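Local coordinates for protein lysozyme (Meretrix lusoria, PDB 4PJ2) that hydrolyses the beta-1,4 linkages of peptidoglycan to lyse Gram-positive bacteria such as Micrococcus luteus, and also has chitinase activity, at residues D[9-14]-D[67-72]. Numbering follows the deposited sequence. Where two conformers were deposited one is given.
Sequences RCLSCI and LCVQNY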
ATOM      1  N   ARG D   9       0.325  12.629 -23.381  1.00 25.79           N
ATOM      2  CA  ARG D   9       1.241  13.585 -22.749  1.00 27.56           C
ATOM      3  C   ARG D   9       1.338  13.310 -21.248  1.00 25.86           C
ATOM      4  O   ARG D   9       2.414  13.396 -20.650  1.00 26.23           O
ATOM      5  CB  ARG D   9       0.800  15.022 -23.006  1.00 30.65           C
ATOM      6  CG  ARG D   9       0.994  15.458 -24.455  1.00 34.90           C
ATOM      7  CD  ARG D   9       0.448  16.851 -24.717  1.00 38.93           C
ATOM      8  NE  ARG D   9       0.203  17.058 -26.142  1.00 42.47           N
ATOM      9  CZ  ARG D   9      -0.507  18.062 -26.650  1.00 44.84           C
ATOM     10  NH1 ARG D   9      -1.052  18.973 -25.850  1.00 45.87           N
ATOM     11  NH2 ARG D   9      -0.678  18.155 -27.966  1.00 45.71           N
ATOM     12  N   CYS D  10       0.219  12.945 -20.634  1.00 25.27           N
ATOM     13  CA  CYS D  10       0.224  12.655 -19.215  1.00 23.99           C
ATOM     14  C   CYS D  10       1.086  11.444 -18.929  1.00 23.59           C
ATOM     15  O   CYS D  10       1.922  11.470 -18.016  1.00 23.24           O
ATOM     16  CB  CYS D  10      -1.196  12.390 -18.729  1.00 24.03           C
ATOM     17  SG  CYS D  10      -1.304  11.889 -16.979  1.00 25.56           S
ATOM     18  N   LEU D  11       0.926  10.398 -19.731  1.00 22.30           N
ATOM     19  CA  LEU D  11       1.748   9.209 -19.580  1.00 23.49           C
ATOM     20  C   LEU D  11       3.230   9.527 -19.742  1.00 23.79           C
ATOM     21  O   LEU D  11       4.055   9.046 -18.987  1.00 23.89           O
ATOM     22  CB  LEU D  11       1.327   8.114 -20.557  1.00 22.79           C
ATOM     23  CG  LEU D  11       0.006   7.387 -20.219  1.00 23.58           C
ATOM     24  CD1 LEU D  11      -0.379   6.433 -21.320  1.00 24.56           C
ATOM     25  CD2 LEU D  11       0.100   6.612 -18.915  1.00 23.69           C
ATOM     26  N   SER D  12       3.575  10.355 -20.716  1.00 24.18           N
ATOM     27  CA  SER D  12       4.957  10.758 -20.908  0.82 24.61           C
ATOM     28  C   SER D  12       5.501  11.461 -19.661  1.00 24.39           C
ATOM     29  O   SER D  12       6.625  11.192 -19.219  1.00 24.58           O
ATOM     30  CB  SER D  12       5.046  11.662 -22.147  0.82 25.63           C
ATOM     31  OG  SER D  12       6.364  12.163 -22.344  0.82 26.70           O
ATOM     32  N   CYS D  13       4.722  12.381 -19.107  1.00 22.79           N
ATOM     33  CA  CYS D  13       5.155  13.100 -17.922  1.00 23.64           C
ATOM     34  C   CYS D  13       5.322  12.170 -16.730  1.00 22.19           C
ATOM     35  O   CYS D  13       6.296  12.299 -15.977  1.00 22.84           O
ATOM     36  CB  CYS D  13       4.191  14.248 -17.610  1.00 23.80           C
ATOM     37  SG  CYS D  13       4.256  15.586 -18.839  1.00 25.58           S
ATOM     38  N   ILE D  14       4.399  11.224 -16.543  1.00 22.02           N
ATOM     39  CA  ILE D  14       4.550  10.264 -15.461  1.00 21.60           C
ATOM     40  C   ILE D  14       5.791   9.409 -15.688  1.00 22.33           C
ATOM     41  O   ILE D  14       6.544   9.139 -14.757  1.00 22.43           O
ATOM     42  CB  ILE D  14       3.305   9.358 -15.320  1.00 21.80           C
ATOM     43  CG1 ILE D  14       2.095  10.217 -14.929  1.00 21.79           C
ATOM     44  CG2 ILE D  14       3.572   8.250 -14.290  1.00 21.76           C
ATOM     45  CD1 ILE D  14       0.738   9.490 -14.973  1.00 21.26           C
ATOM     46  N   LEU D  67       0.071   0.091 -20.636  1.00 23.02           N
ATOM     47  CA  LEU D  67      -1.233  -0.572 -20.654  1.00 23.88           C
ATOM     48  C   LEU D  67      -1.668  -0.845 -19.223  1.00 21.97           C
ATOM     49  O   LEU D  67      -2.832  -0.675 -18.868  1.00 20.98           O
ATOM     50  CB  LEU D  67      -1.178  -1.893 -21.428  1.00 25.17           C
ATOM     51  CG  LEU D  67      -2.485  -2.698 -21.434  1.00 27.99           C
ATOM     52  CD1 LEU D  67      -3.623  -1.898 -22.046  1.00 29.40           C
ATOM     53  CD2 LEU D  67      -2.316  -4.021 -22.162  1.00 28.70           C
ATOM     54  N   CYS D  68      -0.724  -1.277 -18.401  1.00 21.26           N
ATOM     55  CA  CYS D  68      -1.015  -1.530 -17.005  1.00 20.62           C
ATOM     56  C   CYS D  68      -1.503  -0.250 -16.328  1.00 19.70           C
ATOM     57  O   CYS D  68      -2.511  -0.270 -15.624  1.00 19.42           O
ATOM     58  CB  CYS D  68       0.237  -2.089 -16.327  1.00 20.26           C
ATOM     59  SG  CYS D  68       0.009  -2.511 -14.580  1.00 20.06           S
ATOM     60  N   VAL D  69      -0.818   0.866 -16.559  1.00 20.05           N
ATOM     61  CA  VAL D  69      -1.243   2.146 -16.015  1.00 19.48           C
ATOM     62  C   VAL D  69      -2.648   2.505 -16.506  1.00 18.49           C
ATOM     63  O   VAL D  69      -3.504   2.893 -15.710  1.00 18.12           O
ATOM     64  CB  VAL D  69      -0.254   3.276 -16.372  1.00 19.72           C
ATOM     65  CG1 VAL D  69      -0.761   4.611 -15.863  1.00 19.20           C
ATOM     66  CG2 VAL D  69       1.115   2.980 -15.792  1.00 20.23           C
ATOM     67  N   GLN D  70      -2.899   2.351 -17.806  1.00 19.21           N
ATOM     68  CA  GLN D  70      -4.233   2.600 -18.350  1.00 19.28           C
ATOM     69  C   GLN D  70      -5.300   1.753 -17.648  1.00 18.15           C
ATOM     70  O   GLN D  70      -6.371   2.260 -17.288  1.00 18.23           O
ATOM     71  CB  GLN D  70      -4.271   2.327 -19.857  1.00 20.34           C
ATOM     72  CG  GLN D  70      -3.466   3.300 -20.701  1.00 20.40           C
ATOM     73  CD  GLN D  70      -4.133   4.654 -20.871  1.00 20.38           C
ATOM     74  OE1 GLN D  70      -5.037   5.020 -20.129  1.00 20.70           O
ATOM     75  NE2 GLN D  70      -3.686   5.402 -21.868  1.00 22.29           N
ATOM     76  N   ASN D  71      -5.027   0.462 -17.480  1.00 17.53           N
ATOM     77  CA  ASN D  71      -5.969  -0.441 -16.818  1.00 17.22           C
ATOM     78  C   ASN D  71      -6.159  -0.089 -15.349  1.00 15.32           C
ATOM     79  O   ASN D  71      -7.262  -0.189 -14.839  1.00 15.64           O
ATOM     80  CB  ASN D  71      -5.525  -1.899 -16.894  1.00 19.59           C
ATOM     81  CG  ASN D  71      -5.602  -2.474 -18.283  1.00 22.49           C
ATOM     82  OD1 ASN D  71      -6.207  -1.896 -19.181  1.00 22.71           O
ATOM     83  ND2 ASN D  71      -5.015  -3.642 -18.460  1.00 23.91           N
ATOM     84  N   TYR D  72      -5.085   0.296 -14.662  1.00 16.00           N
ATOM     85  CA  TYR D  72      -5.158   0.704 -13.268  1.00 14.49           C
ATOM     86  C   TYR D  72      -6.059   1.923 -13.094  1.00 13.72           C
ATOM     87  O   TYR D  72      -6.908   1.960 -12.197  1.00 13.96           O
ATOM     88  CB  TYR D  72      -3.761   1.011 -12.756  1.00 15.33           C
ATOM     89  CG  TYR D  72      -3.628   0.986 -11.251  1.00 14.82           C
ATOM     90  CD1 TYR D  72      -3.703   2.149 -10.496  1.00 15.59           C
ATOM     91  CD2 TYR D  72      -3.381  -0.205 -10.582  1.00 15.31           C
ATOM     92  CE1 TYR D  72      -3.542   2.122  -9.112  1.00 16.12           C
ATOM     93  CE2 TYR D  72      -3.231  -0.238  -9.199  1.00 15.66           C
ATOM     94  CZ  TYR D  72      -3.315   0.922  -8.467  1.00 16.15           C
ATOM     95  OH  TYR D  72      -3.135   0.880  -7.095  1.00 17.16           O
TER
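The side-chain amide of Gln70 is held at both ends, OE1 accepting from Val6 N and NE2 donating to Ala2 O, and NE2 also lies 3.5 Å from the methyl Leu11 CD1. The contact joins helix 8-19 to helix 62-76 in the core of an invertebrate-type lysozyme of glycosyl hydrolase family 22. The two amide bonds fix the rotation of the buried amide and tie the N-terminal segment to helix 62-76. No hydrogen bond links the two segments directly, and the backbones stay well apart: Leu11 CA and Val69 CA are 8.5 Å from each other. The gap is filled from both sides, by the Leu11 methyl CD2 and the Val69 methyl CG1. Leu11 and Val69 pass alongside each other, pointing in opposite directions. Leu11 meets the Gln70 chain at a slant, with CD1 at the amide nitrogen. The Gln70 chain bends at chi2 (-76°), which brings its amide nearer to helix 8-19 than its CB direction alone would suggest. Val69 also packs on the substrate-binding residues Tyr44 and His93, and Tyr72, further along the same helix, binds substrate and stacks on Tyr44, so the contact borders the substrate site. On Val69, the methyl that reaches Leu11 is CG1, anti to the backbone N (chi1 177°) and 3.7 Å from Leu11 CD2.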